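Local coordinates for NALP (Neisseria meningitidis, PDB 1UYN), which forms the outer-membrane translocator domain of an autotransporter, a hydrophilic beta-barrel pore through which the secreted serine protease passenger domain reaches the cell surface, at residues Gly130-Ser135 with Leu184-Phe189; Gln25-Lys30 with Tyr295-Gly300; Val225-Ala230 with Leu284-Tyr289; Gly112-His115 with Gly121-Lys124. One frame throughout, in Å; residues are numbered along the deposited sequence.

Contact 1: Gly130-Ser135 with Leu184-Phe189; sequences GRYKNS and LKQDAF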
loop_
_atom_site.group_PDB
_atom_site.type_symbol
_atom_site.label_atom_id
_atom_site.label_comp_id
_atom_site.label_asym_id
_atom_site.label_seq_id
_atom_site.Cartn_x
_atom_site.Cartn_y
_atom_site.Cartn_z
ATOM N N GLY A 130 8.632 6.365 4.149
ATOM C CA GLY A 130 7.854 6.545 5.340
ATOM C C GLY A 130 8.537 6.060 6.591
ATOM O O GLY A 130 9.475 5.268 6.563
ATOM N N ARG A 131 8.022 6.553 7.695
ATOM C CA ARG A 131 8.432 6.150 8.994
ATOM C C ARG A 131 7.272 5.430 9.632
ATOM O O ARG A 131 6.131 5.653 9.289
ATOM C CB ARG A 131 8.797 7.371 9.803
ATOM C CG ARG A 131 9.872 8.222 9.175
ATOM C CD ARG A 131 11.268 7.714 9.476
ATOM N NE ARG A 131 11.823 8.470 10.592
ATOM C CZ ARG A 131 12.329 7.918 11.686
ATOM N NH1 ARG A 131 12.389 6.581 11.837
ATOM N NH2 ARG A 131 12.775 8.710 12.653
ATOM N N TYR A 132 7.572 4.518 10.539
ATOM C CA TYR A 132 6.508 3.823 11.235
ATOM C C TYR A 132 6.846 3.626 12.702
ATOM O O TYR A 132 7.997 3.640 13.085
ATOM C CB TYR A 132 6.112 2.519 10.509
ATOM C CG TYR A 132 7.112 1.406 10.574
ATOM C CD1 TYR A 132 7.136 0.540 11.641
ATOM C CD2 TYR A 132 8.024 1.204 9.553
ATOM C CE1 TYR A 132 8.033 -0.475 11.711
ATOM C CE2 TYR A 132 8.946 0.188 9.621
ATOM C CZ TYR A 132 8.942 -0.659 10.710
ATOM O OH TYR A 132 9.860 -1.705 10.804
ATOM N N LYS A 133 5.814 3.524 13.510
ATOM C CA LYS A 133 5.959 3.205 14.906
ATOM C C LYS A 133 4.992 2.081 15.236
ATOM O O LYS A 133 3.813 2.214 15.031
ATOM C CB LYS A 133 5.663 4.428 15.783
ATOM C CG LYS A 133 6.070 4.200 17.247
ATOM C CD LYS A 133 6.041 5.482 18.108
ATOM C CE LYS A 133 4.902 5.444 19.183
ATOM N NZ LYS A 133 5.407 5.546 20.616
ATOM N N ASN A 134 5.511 0.986 15.763
ATOM C CA ASN A 134 4.695 -0.155 16.178
ATOM C C ASN A 134 4.669 -0.182 17.685
ATOM O O ASN A 134 5.713 -0.191 18.339
ATOM C CB ASN A 134 5.314 -1.482 15.670
ATOM C CG ASN A 134 5.200 -1.652 14.165
ATOM O OD1 ASN A 134 4.489 -0.902 13.484
ATOM N ND2 ASN A 134 5.929 -2.614 13.634
ATOM N N SER A 135 3.469 -0.167 18.238
ATOM C CA SER A 135 3.270 -0.356 19.668
ATOM C C SER A 135 2.721 -1.735 19.859
ATOM O O SER A 135 1.744 -2.069 19.282
ATOM C CB SER A 135 2.294 0.644 20.197
ATOM O OG SER A 135 2.960 1.858 20.311
ATOM N N LEU A 184 13.337 -1.999 4.160
ATOM C CA LEU A 184 12.831 -1.720 5.499
ATOM C C LEU A 184 14.046 -1.672 6.394
ATOM O O LEU A 184 14.788 -2.623 6.427
ATOM C CB LEU A 184 11.893 -2.827 5.967
ATOM C CG LEU A 184 11.317 -2.536 7.367
ATOM C CD1 LEU A 184 9.820 -2.398 7.317
ATOM C CD2 LEU A 184 11.692 -3.631 8.325
ATOM N N LYS A 185 14.271 -0.557 7.071
ATOM C CA LYS A 185 15.248 -0.520 8.151
ATOM C C LYS A 185 14.423 -0.356 9.444
ATOM O O LYS A 185 13.642 0.594 9.573
ATOM C CB LYS A 185 16.257 0.622 7.950
ATOM C CG LYS A 185 16.880 0.796 6.500
ATOM C CD LYS A 185 18.430 0.603 6.470
ATOM C CE LYS A 185 19.272 1.624 5.600
ATOM N NZ LYS A 185 18.539 2.889 5.250
ATOM N N GLN A 186 14.515 -1.296 10.366
ATOM C CA GLN A 186 13.838 -1.180 11.650
ATOM C C GLN A 186 14.858 -1.107 12.788
ATOM O O GLN A 186 15.761 -1.937 12.836
ATOM C CB GLN A 186 12.936 -2.381 11.862
ATOM C CG GLN A 186 12.070 -2.330 13.108
ATOM C CD GLN A 186 11.033 -3.463 13.132
ATOM O OE1 GLN A 186 9.986 -3.401 12.419
ATOM N NE2 GLN A 186 11.332 -4.520 13.920
ATOM N N ASP A 187 14.682 -0.138 13.693
ATOM C CA ASP A 187 15.508 0.015 14.891
ATOM C C ASP A 187 15.380 -1.094 15.918
ATOM O O ASP A 187 14.409 -1.837 15.996
ATOM C CB ASP A 187 15.172 1.317 15.637
ATOM C CG ASP A 187 15.391 2.582 14.796
ATOM O OD1 ASP A 187 15.881 2.441 13.644
ATOM O OD2 ASP A 187 15.102 3.745 15.219
ATOM N N ALA A 188 16.409 -1.156 16.746
ATOM C CA ALA A 188 16.394 -1.933 17.970
ATOM C C ALA A 188 15.302 -1.427 18.911
ATOM O O ALA A 188 14.899 -0.290 18.839
ATOM C CB ALA A 188 17.717 -1.828 18.649
ATOM N N PHE A 189 14.809 -2.312 19.764
ATOM C CA PHE A 189 13.839 -1.943 20.770
ATOM C C PHE A 189 13.956 -2.886 21.946
ATOM O O PHE A 189 14.665 -3.885 21.901
ATOM C CB PHE A 189 12.428 -2.018 20.207
ATOM C CG PHE A 189 12.005 -3.408 19.840
ATOM C CD1 PHE A 189 12.441 -3.985 18.660
ATOM C CD2 PHE A 189 11.207 -4.147 20.689
ATOM C CE1 PHE A 189 12.078 -5.262 18.330
ATOM C CE2 PHE A 189 10.846 -5.421 20.367
ATOM C CZ PHE A 189 11.287 -5.986 19.173
#
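The Tyr132 ring meets Gln186 at its edge, where OE1 of the amide lies in the plane of the ring beside the phenol oxygen. Leu184 reaches the same end of the ring obliquely, and the imidazole of His21, from helix 12-34, meets the ring at about 40° between planes. The amide of Gln186 is turned steeply against the phenol, at 72°, and the two side chains cross at about a right angle. Tyr132 OH donates a hydrogen bond to Gln186 OE1. The modelled length, 2.3 Å between Tyr132 OH and Gln186 OE1, is very short, and at 2.6 Å resolution the exact value is doubtful. OE1 also takes a hydrogen bond from Thr18 OG1 of the helix, so that a single amide oxygen serves both barrel wall and helix. Gln186 gets there as an extended chain, its CG lying opposite the backbone N (chi1 -175°). Leu184 adds apolar contact: its CD1 touches Tyr132 CE2 at 3.6 Å, while Leu184 CD2 comes equally near to Tyr132 OH, at 3.6 Å. Asn134 takes a minor part, its ND2 standing 4.3 Å from Gln186 OE1, and its OD1 is hydrogen-bonded to Thr104. The strand axes are 9.2 Å apart at closest approach, too far for direct backbone pairing, because strand 145-163 runs between them. The contact thus lies inside the 12-stranded barrel, where side chains of two next-but-one strands meet the helix that fills the pore, the fold of the autotransporter translocator domain.

Contact 2: Gln25-Lys30 with Tyr295-Gly300; sequences QGRRLK and YGNHSG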
loop_
_atom_site.group_PDB
_atom_site.type_symbol
_atom_site.label_atom_id
_atom_site.label_comp_id
_atom_site.label_asym_id
_atom_site.label_seq_id
_atom_site.Cartn_x
_atom_site.Cartn_y
_atom_site.Cartn_z
ATOM N N GLN A 25 1.476 -0.694 2.942
ATOM C CA GLN A 25 2.267 0.293 2.217
ATOM C C GLN A 25 2.329 0.021 0.724
ATOM O O GLN A 25 2.380 0.954 -0.052
ATOM C CB GLN A 25 3.691 0.349 2.747
ATOM C CG GLN A 25 4.427 1.602 2.378
ATOM C CD GLN A 25 4.129 2.783 3.303
ATOM O OE1 GLN A 25 3.033 2.881 3.855
ATOM N NE2 GLN A 25 5.095 3.717 3.428
ATOM N N GLY A 26 2.310 -1.231 0.294
ATOM C CA GLY A 26 2.324 -1.510 -1.126
ATOM C C GLY A 26 1.044 -1.033 -1.797
ATOM O O GLY A 26 1.034 -0.653 -2.985
ATOM N N ARG A 27 -0.068 -1.112 -1.084
ATOM C CA ARG A 27 -1.307 -0.649 -1.669
ATOM C C ARG A 27 -1.343 0.875 -1.642
ATOM O O ARG A 27 -1.853 1.490 -2.594
ATOM C CB ARG A 27 -2.517 -1.234 -0.966
ATOM C CG ARG A 27 -2.657 -2.750 -1.148
ATOM C CD ARG A 27 -3.911 -3.262 -0.518
ATOM N NE ARG A 27 -3.698 -3.394 0.905
ATOM C CZ ARG A 27 -3.062 -4.415 1.439
ATOM N NH1 ARG A 27 -2.590 -5.391 0.657
ATOM N NH2 ARG A 27 -2.897 -4.477 2.753
ATOM N N ARG A 28 -0.784 1.487 -0.595
ATOM C CA ARG A 28 -0.738 2.946 -0.554
ATOM C C ARG A 28 -0.017 3.472 -1.771
ATOM O O ARG A 28 -0.440 4.460 -2.362
ATOM C CB ARG A 28 -0.058 3.477 0.718
ATOM C CG ARG A 28 -0.851 3.159 1.939
ATOM C CD ARG A 28 -0.211 3.573 3.226
ATOM N NE ARG A 28 -0.975 3.089 4.393
ATOM C CZ ARG A 28 -0.531 2.193 5.275
ATOM N NH1 ARG A 28 0.677 1.616 5.148
ATOM N NH2 ARG A 28 -1.307 1.843 6.285
ATOM N N LEU A 29 1.076 2.815 -2.139
ATOM C CA LEU A 29 1.831 3.199 -3.322
ATOM C C LEU A 29 1.006 2.971 -4.622
ATOM O O LEU A 29 1.071 3.771 -5.570
ATOM C CB LEU A 29 3.137 2.415 -3.374
ATOM C CG LEU A 29 4.112 2.947 -4.436
ATOM C CD1 LEU A 29 4.731 4.294 -4.015
ATOM C CD2 LEU A 29 5.157 1.950 -4.774
ATOM N N LYS A 30 0.243 1.877 -4.661
ATOM C CA LYS A 30 -0.609 1.574 -5.812
ATOM C C LYS A 30 -1.524 2.756 -6.062
ATOM O O LYS A 30 -1.711 3.173 -7.187
ATOM C CB LYS A 30 -1.466 0.320 -5.558
ATOM C CG LYS A 30 -1.186 -0.915 -6.452
ATOM C CD LYS A 30 -1.433 -2.306 -5.654
ATOM C CE LYS A 30 -0.123 -3.118 -5.393
ATOM N NZ LYS A 30 -0.045 -3.819 -4.018
ATOM N N TYR A 295 -3.809 -16.086 2.984
ATOM C CA TYR A 295 -3.823 -14.618 2.970
ATOM C C TYR A 295 -5.089 -14.149 2.300
ATOM O O TYR A 295 -5.524 -14.711 1.317
ATOM C CB TYR A 295 -2.541 -14.028 2.318
ATOM C CG TYR A 295 -2.524 -12.516 2.200
ATOM C CD1 TYR A 295 -3.324 -11.865 1.262
ATOM C CD2 TYR A 295 -1.721 -11.739 3.016
ATOM C CE1 TYR A 295 -3.327 -10.525 1.140
ATOM C CE2 TYR A 295 -1.726 -10.338 2.917
ATOM C CZ TYR A 295 -2.536 -9.749 1.968
ATOM O OH TYR A 295 -2.588 -8.388 1.810
ATOM N N GLY A 296 -5.690 -13.121 2.868
ATOM C CA GLY A 296 -6.853 -12.485 2.282
ATOM C C GLY A 296 -6.995 -11.089 2.828
ATOM O O GLY A 296 -7.001 -10.910 4.020
ATOM N N ASN A 297 -7.122 -10.101 1.960
ATOM C CA ASN A 297 -7.224 -8.715 2.371
ATOM C C ASN A 297 -8.270 -7.994 1.586
ATOM O O ASN A 297 -8.226 -8.025 0.398
ATOM C CB ASN A 297 -5.884 -8.003 2.160
ATOM C CG ASN A 297 -5.838 -6.648 2.854
ATOM O OD1 ASN A 297 -5.739 -6.576 4.110
ATOM N ND2 ASN A 297 -5.941 -5.565 2.066
ATOM N N HIS A 298 -9.200 -7.332 2.252
ATOM C CA HIS A 298 -10.117 -6.378 1.605
ATOM C C HIS A 298 -9.480 -4.995 1.649
ATOM O O HIS A 298 -9.122 -4.534 2.685
ATOM C CB HIS A 298 -11.474 -6.325 2.327
ATOM C CG HIS A 298 -12.107 -7.656 2.517
ATOM N ND1 HIS A 298 -11.661 -8.557 3.455
ATOM C CD2 HIS A 298 -13.158 -8.244 1.901
ATOM C CE1 HIS A 298 -12.400 -9.651 3.402
ATOM N NE2 HIS A 298 -13.320 -9.483 2.471
ATOM N N SER A 299 -9.326 -4.351 0.502
ATOM C CA SER A 299 -8.861 -2.945 0.394
ATOM C C SER A 299 -9.949 -2.097 -0.239
ATOM O O SER A 299 -10.519 -2.471 -1.259
ATOM C CB SER A 299 -7.599 -2.848 -0.461
ATOM O OG SER A 299 -6.864 -1.694 -0.098
ATOM N N GLY A 300 -10.267 -0.975 0.390
ATOM C CA GLY A 300 -11.295 -0.050 -0.108
ATOM C C GLY A 300 -10.717 1.344 -0.247
ATOM O O GLY A 300 -9.661 1.599 0.261
#
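Arg27 of the helix meets Tyr295, Asn297 and Ser299 of the last barrel strand, and it is the one side chain of Gln25-Lys30 that touches them. By stacking, the Asn297 amide approaches from the opposite direction and lies against one face of the guanidinium, with planes 28° apart; its ND2 sits over the centre of that face, 3.2 Å from Arg27 CZ. ND2 and the guanidinium nitrogens are all donors, so this is a stack of flat groups and not a hydrogen bond, even though Asn297 ND2 is 3.3 Å from Arg27 NE. A bend of the arginine chain at chi3 (-80°) turns the guanidinium so that it presents this face to the strand. Van der Waals contact is made lower down the chain, where Arg27 CD packs on Ser299 OG at 3.4 Å. At the other end, Arg27 NH1 approaches Tyr295 OH to 3.2 Å. Salt bridges and hydrogen bonds to two aspartates hold these groups. Asp52 OD1 forms a salt bridge with Arg27 NE and accepts hydrogen bonds from Asn297 ND2 and Ser299 OG, while Asp23 OD2 pairs with Arg27 NH2 and bonds Tyr295 OH. Both carboxylates probably offset the positive charge of the arginine. Within the helix, Arg28 NH1 donates to Gln25 OE1 over 3.0 Å. Helix 12-34 thus runs inside the barrel with Arg27 facing strand 295-307, which is flanked by strand 281-292 on one side and, where the barrel closes, by strand 43-57, the strand that supplies Asp52.

Contact 3: Val225-Ala230 with Leu284-Tyr289; sequences VLFATA and LARYSY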
loop_
_atom_site.group_PDB
_atom_site.type_symbol
_atom_site.label_atom_id
_atom_site.label_comp_id
_atom_site.label_asym_id
_atom_site.label_seq_id
_atom_site.Cartn_x
_atom_site.Cartn_y
_atom_site.Cartn_z
ATOM N N VAL A 225 -16.642 6.764 -15.290
ATOM C CA VAL A 225 -15.971 5.583 -15.795
ATOM C C VAL A 225 -16.005 4.579 -14.664
ATOM O O VAL A 225 -15.972 4.964 -13.509
ATOM C CB VAL A 225 -14.507 5.874 -16.220
ATOM C CG1 VAL A 225 -13.722 6.410 -15.031
ATOM C CG2 VAL A 225 -13.842 4.622 -16.854
ATOM N N LEU A 226 -16.125 3.310 -15.049
ATOM C CA LEU A 226 -16.089 2.164 -14.167
ATOM C C LEU A 226 -14.942 1.261 -14.642
ATOM O O LEU A 226 -14.830 1.000 -15.824
ATOM C CB LEU A 226 -17.433 1.449 -14.292
ATOM C CG LEU A 226 -17.500 -0.004 -13.823
ATOM C CD1 LEU A 226 -17.819 -0.036 -12.340
ATOM C CD2 LEU A 226 -18.533 -0.787 -14.647
ATOM N N PHE A 227 -14.089 0.773 -13.752
ATOM C CA PHE A 227 -13.093 -0.233 -14.179
ATOM C C PHE A 227 -13.126 -1.487 -13.349
ATOM O O PHE A 227 -13.505 -1.447 -12.200
ATOM C CB PHE A 227 -11.673 0.298 -14.199
ATOM C CG PHE A 227 -11.492 1.506 -13.404
ATOM C CD1 PHE A 227 -11.338 1.419 -12.038
ATOM C CD2 PHE A 227 -11.487 2.766 -14.014
ATOM C CE1 PHE A 227 -11.153 2.585 -11.259
ATOM C CE2 PHE A 227 -11.311 3.955 -13.258
ATOM C CZ PHE A 227 -11.138 3.859 -11.876
ATOM N N ALA A 228 -12.774 -2.597 -13.983
ATOM C CA ALA A 228 -12.457 -3.817 -13.294
ATOM C C ALA A 228 -10.936 -3.958 -13.356
ATOM O O ALA A 228 -10.330 -3.491 -14.307
ATOM C CB ALA A 228 -13.145 -4.976 -13.954
ATOM N N THR A 229 -10.340 -4.548 -12.311
ATOM C CA THR A 229 -8.897 -4.866 -12.244
ATOM C C THR A 229 -8.669 -6.309 -11.819
ATOM O O THR A 229 -9.327 -6.815 -10.921
ATOM C CB THR A 229 -8.142 -4.021 -11.194
ATOM O OG1 THR A 229 -8.807 -4.131 -9.922
ATOM C CG2 THR A 229 -8.142 -2.557 -11.528
ATOM N N ALA A 230 -7.686 -6.938 -12.441
ATOM C CA ALA A 230 -7.203 -8.244 -12.031
ATOM C C ALA A 230 -5.681 -8.156 -12.028
ATOM O O ALA A 230 -5.096 -7.555 -12.918
ATOM C CB ALA A 230 -7.680 -9.291 -12.980
ATOM N N LEU A 284 -14.344 9.324 -6.317
ATOM C CA LEU A 284 -13.512 8.167 -6.549
ATOM C C LEU A 284 -13.908 7.041 -5.621
ATOM O O LEU A 284 -14.007 7.260 -4.441
ATOM C CB LEU A 284 -12.080 8.553 -6.254
ATOM C CG LEU A 284 -11.106 7.720 -7.039
ATOM C CD1 LEU A 284 -10.808 8.436 -8.335
ATOM C CD2 LEU A 284 -9.880 7.470 -6.245
ATOM N N ALA A 285 -14.117 5.843 -6.152
ATOM C CA ALA A 285 -14.425 4.661 -5.346
ATOM C C ALA A 285 -13.628 3.454 -5.869
ATOM O O ALA A 285 -13.686 3.115 -7.025
ATOM C CB ALA A 285 -15.919 4.381 -5.388
ATOM N N ARG A 286 -12.886 2.792 -5.011
ATOM C CA ARG A 286 -12.182 1.588 -5.407
ATOM C C ARG A 286 -12.356 0.535 -4.345
ATOM O O ARG A 286 -12.267 0.844 -3.193
ATOM C CB ARG A 286 -10.720 1.914 -5.586
ATOM C CG ARG A 286 -10.355 2.155 -7.022
ATOM C CD ARG A 286 -8.923 2.405 -7.229
ATOM N NE ARG A 286 -8.216 1.291 -7.875
ATOM C CZ ARG A 286 -7.765 1.323 -9.139
ATOM N NH1 ARG A 286 -7.984 2.386 -9.920
ATOM N NH2 ARG A 286 -7.124 0.275 -9.642
ATOM N N TYR A 287 -12.653 -0.690 -4.726
ATOM C CA TYR A 287 -12.580 -1.804 -3.823
ATOM C C TYR A 287 -11.766 -2.903 -4.501
ATOM O O TYR A 287 -11.799 -3.059 -5.712
ATOM C CB TYR A 287 -13.974 -2.315 -3.453
ATOM C CG TYR A 287 -13.878 -3.650 -2.751
ATOM C CD1 TYR A 287 -13.596 -3.713 -1.373
ATOM C CD2 TYR A 287 -13.945 -4.854 -3.482
ATOM C CE1 TYR A 287 -13.452 -4.929 -0.741
ATOM C CE2 TYR A 287 -13.802 -6.068 -2.857
ATOM C CZ TYR A 287 -13.562 -6.106 -1.485
ATOM O OH TYR A 287 -13.430 -7.324 -0.862
ATOM N N SER A 288 -11.072 -3.684 -3.687
ATOM C CA SER A 288 -10.057 -4.645 -4.104
ATOM C C SER A 288 -9.997 -5.806 -3.092
ATOM O O SER A 288 -10.035 -5.588 -1.879
ATOM C CB SER A 288 -8.686 -3.961 -4.092
ATOM O OG SER A 288 -7.875 -4.498 -5.121
ATOM N N TYR A 289 -9.881 -7.035 -3.578
ATOM C CA TYR A 289 -9.551 -8.167 -2.725
ATOM C C TYR A 289 -8.245 -8.833 -3.155
ATOM O O TYR A 289 -8.140 -9.246 -4.295
ATOM C CB TYR A 289 -10.673 -9.203 -2.837
ATOM C CG TYR A 289 -10.391 -10.407 -1.991
ATOM C CD1 TYR A 289 -10.473 -10.327 -0.589
ATOM C CD2 TYR A 289 -10.003 -11.607 -2.574
ATOM C CE1 TYR A 289 -10.196 -11.423 0.219
ATOM C CE2 TYR A 289 -9.709 -12.731 -1.774
ATOM C CZ TYR A 289 -9.824 -12.627 -0.388
ATOM O OH TYR A 289 -9.557 -13.725 0.376
#
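Two strands of the barrel wall that lie either side of a third, 265-278, meet here through their lumen-facing side chains: Phe227 and Thr229 on one, Arg286 on the other. The backbones do not pair. CA atoms of Thr229 and Ser288 come to 8.2 Å, and those of Phe227 and Arg286 to 9.0 Å, as expected across an intervening strand. The guanidinium of Arg286 reaches across. Its chain runs straight through chi2 and then bends at chi3 (108°), which brings its flat end over toward strand 224-235. There the two terminal nitrogens make separate van der Waals contacts. Arg286 NH1 comes to 3.4 Å from Phe227 CE1 and to 4.0 Å from Phe227 CZ, at an oblique approach in which ring and guanidinium planes stand 38° apart. Arg286 NH2 meets the methyl of Thr229, with CG2 at 3.6 Å. Both residues cross the arginine at about a right angle. In the closed antiparallel barrel of an autotransporter translocator, alternate residues of a strand face the pore, and Phe227, Thr229 and Arg286 are such residues. Arg286 also reaches into the lumen, where NH2 forms a salt bridge with Asp34, at the end of helix 12-34. Arg301 brings a like charge close to Arg286 NE, and the Asp34 carboxylate probably offsets part of this positive charge. The cation-pi partner of the Phe227 ring is Lys215 of strand 199-219; Arg286 NH1 approaches it only obliquely. Thr229 turns its methyl CG2 opposite its own carbonyl carbon, and through this branch it touches the guanidinium.

Contact 4: Gly112-His115 with Gly121-Lys124; sequences GIRH and GYLK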
loop_
_atom_site.group_PDB
_atom_site.type_symbol
_atom_site.label_atom_id
_atom_site.label_comp_id
_atom_site.label_asym_id
_atom_site.label_seq_id
_atom_site.Cartn_x
_atom_site.Cartn_y
_atom_site.Cartn_z
ATOM N N GLY A 112 5.500 9.889 -7.714
ATOM C CA GLY A 112 5.403 9.111 -8.937
ATOM C C GLY A 112 5.660 9.956 -10.160
ATOM O O GLY A 112 5.303 11.109 -10.201
ATOM N N ILE A 113 6.335 9.402 -11.150
ATOM C CA ILE A 113 6.345 10.077 -12.457
ATOM C C ILE A 113 5.887 9.087 -13.537
ATOM O O ILE A 113 6.145 7.906 -13.464
ATOM C CB ILE A 113 7.736 10.686 -12.745
ATOM C CG1 ILE A 113 7.710 11.406 -14.095
ATOM C CG2 ILE A 113 8.839 9.570 -12.702
ATOM C CD1 ILE A 113 9.131 11.535 -14.799
ATOM N N ARG A 114 5.157 9.554 -14.510
ATOM C CA ARG A 114 4.679 8.687 -15.593
ATOM C C ARG A 114 5.038 9.365 -16.862
ATOM O O ARG A 114 4.630 10.488 -17.059
ATOM C CB ARG A 114 3.163 8.551 -15.536
ATOM C CG ARG A 114 2.554 7.980 -16.793
ATOM C CD ARG A 114 1.081 7.626 -16.672
ATOM N NE ARG A 114 0.486 7.616 -18.000
ATOM C CZ ARG A 114 -0.523 6.844 -18.392
ATOM N NH1 ARG A 114 -1.122 5.986 -17.580
ATOM N NH2 ARG A 114 -0.922 6.919 -19.639
ATOM N N HIS A 115 5.849 8.721 -17.681
ATOM C CA HIS A 115 6.186 9.201 -19.013
ATOM C C HIS A 115 5.402 8.419 -20.040
ATOM O O HIS A 115 5.519 7.226 -20.072
ATOM C CB HIS A 115 7.682 8.989 -19.275
ATOM C CG HIS A 115 8.170 9.686 -20.492
ATOM N ND1 HIS A 115 7.488 9.645 -21.688
ATOM C CD2 HIS A 115 9.244 10.476 -20.700
ATOM C CE1 HIS A 115 8.109 10.390 -22.580
ATOM N NE2 HIS A 115 9.175 10.910 -22.008
ATOM N N GLY A 121 1.564 3.693 -24.780
ATOM C CA GLY A 121 1.974 3.093 -23.526
ATOM C C GLY A 121 2.832 4.049 -22.759
ATOM O O GLY A 121 3.042 5.162 -23.198
ATOM N N TYR A 122 3.334 3.628 -21.614
ATOM C CA TYR A 122 4.025 4.562 -20.734
ATOM C C TYR A 122 4.978 3.879 -19.811
ATOM O O TYR A 122 4.935 2.685 -19.685
ATOM C CB TYR A 122 3.009 5.330 -19.874
ATOM C CG TYR A 122 2.124 4.421 -19.107
ATOM C CD1 TYR A 122 2.532 3.875 -17.897
ATOM C CD2 TYR A 122 0.915 4.021 -19.635
ATOM C CE1 TYR A 122 1.730 3.014 -17.222
ATOM C CE2 TYR A 122 0.115 3.138 -18.965
ATOM C CZ TYR A 122 0.518 2.659 -17.763
ATOM O OH TYR A 122 -0.293 1.795 -17.133
ATOM N N LEU A 123 5.819 4.644 -19.135
ATOM C CA LEU A 123 6.590 4.079 -18.038
ATOM C C LEU A 123 6.296 4.885 -16.822
ATOM O O LEU A 123 6.085 6.055 -16.952
ATOM C CB LEU A 123 8.103 4.046 -18.374
ATOM C CG LEU A 123 9.204 4.843 -17.632
ATOM C CD1 LEU A 123 9.700 4.265 -16.262
ATOM C CD2 LEU A 123 10.393 4.948 -18.576
ATOM N N LYS A 124 6.254 4.239 -15.656
ATOM C CA LYS A 124 6.116 4.900 -14.351
ATOM C C LYS A 124 7.318 4.636 -13.428
ATOM O O LYS A 124 7.758 3.515 -13.316
ATOM C CB LYS A 124 4.889 4.368 -13.608
ATOM C CG LYS A 124 3.523 4.726 -14.175
ATOM C CD LYS A 124 2.372 4.316 -13.173
ATOM C CE LYS A 124 0.954 4.652 -13.735
ATOM N NZ LYS A 124 -0.067 3.733 -13.225
#
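Arg114 reaches over the neighbouring strand to Tyr122, and its side chain touches Lys124 and Tyr122 in turn. Its CB packs against Lys124 CG at 4.1 Å, the two residues being an antiparallel non-hydrogen-bonded pair. CG then lies near Leu123 O and Tyr122 CB, and CD sits 4.2 Å from both Tyr122 CG and Lys124 CE. An extended chain, with CG opposite the backbone N (chi1 165°), carries NE on to the start of the ring. From NE outward the guanidinium lies flat on one face of the phenol, planes 17° apart: CZ is 3.8 Å from the ring centroid, a cation-pi stack, and NH1 stands above the face toward the rim, 3.4 Å from Tyr122 CE2. Salt bridges hold the tip, from NH2 to Asp116 and from NH1 to Asp37. Asp37 also binds Lys124 NZ, so one carboxylate is shared by the two cations. Glu176 in turn receives both Lys124 NZ and Tyr122 OH, which helps to fix the ring under the arginine. The backbones pair at His115 and Leu123, which exchange two hydrogen bonds, His115 N to Leu123 O and Leu123 N to His115 O, each of 2.8 Å. At the adjoining Arg114-Lys124 pair, two CA-H...O contacts, Lys124 CA to Ile113 O and Arg114 CA to Leu123 O, add to the pairing. Ile113, His115 and Leu123 occupy the surface of the sheet away from Arg114 and Lys124. Strands 100-117 and 121-139 form a beta hairpin of the barrel wall whose inward face, with Arg114, Tyr122 and Lys124, is polar and charged, consistent with the hydrophilic pore of a translocator.

All four contacts belong to one 12-stranded antiparallel barrel. Contact 4 joins adjacent strands of a hairpin, contacts 1 and 3 bridge next-but-one strands, and contact 2 ties the helix in the pore to the wall. Contacts 2 and 3, with centres about 13 Å apart, touch through neighbouring strands: Ser299 O probably accepts a hydrogen bond from Ser288 N at 2.8 Å. Contacts 1 and 4 share strand 121-139, yet their centres are about 31 Å apart. Contacts 1 and 3 lie on opposite sides of the chain's centre, about 32 Å apart between centres. The bound detergent lies about 13 Å from the Tyr132 side chain and about 11 Å from that of Ile113.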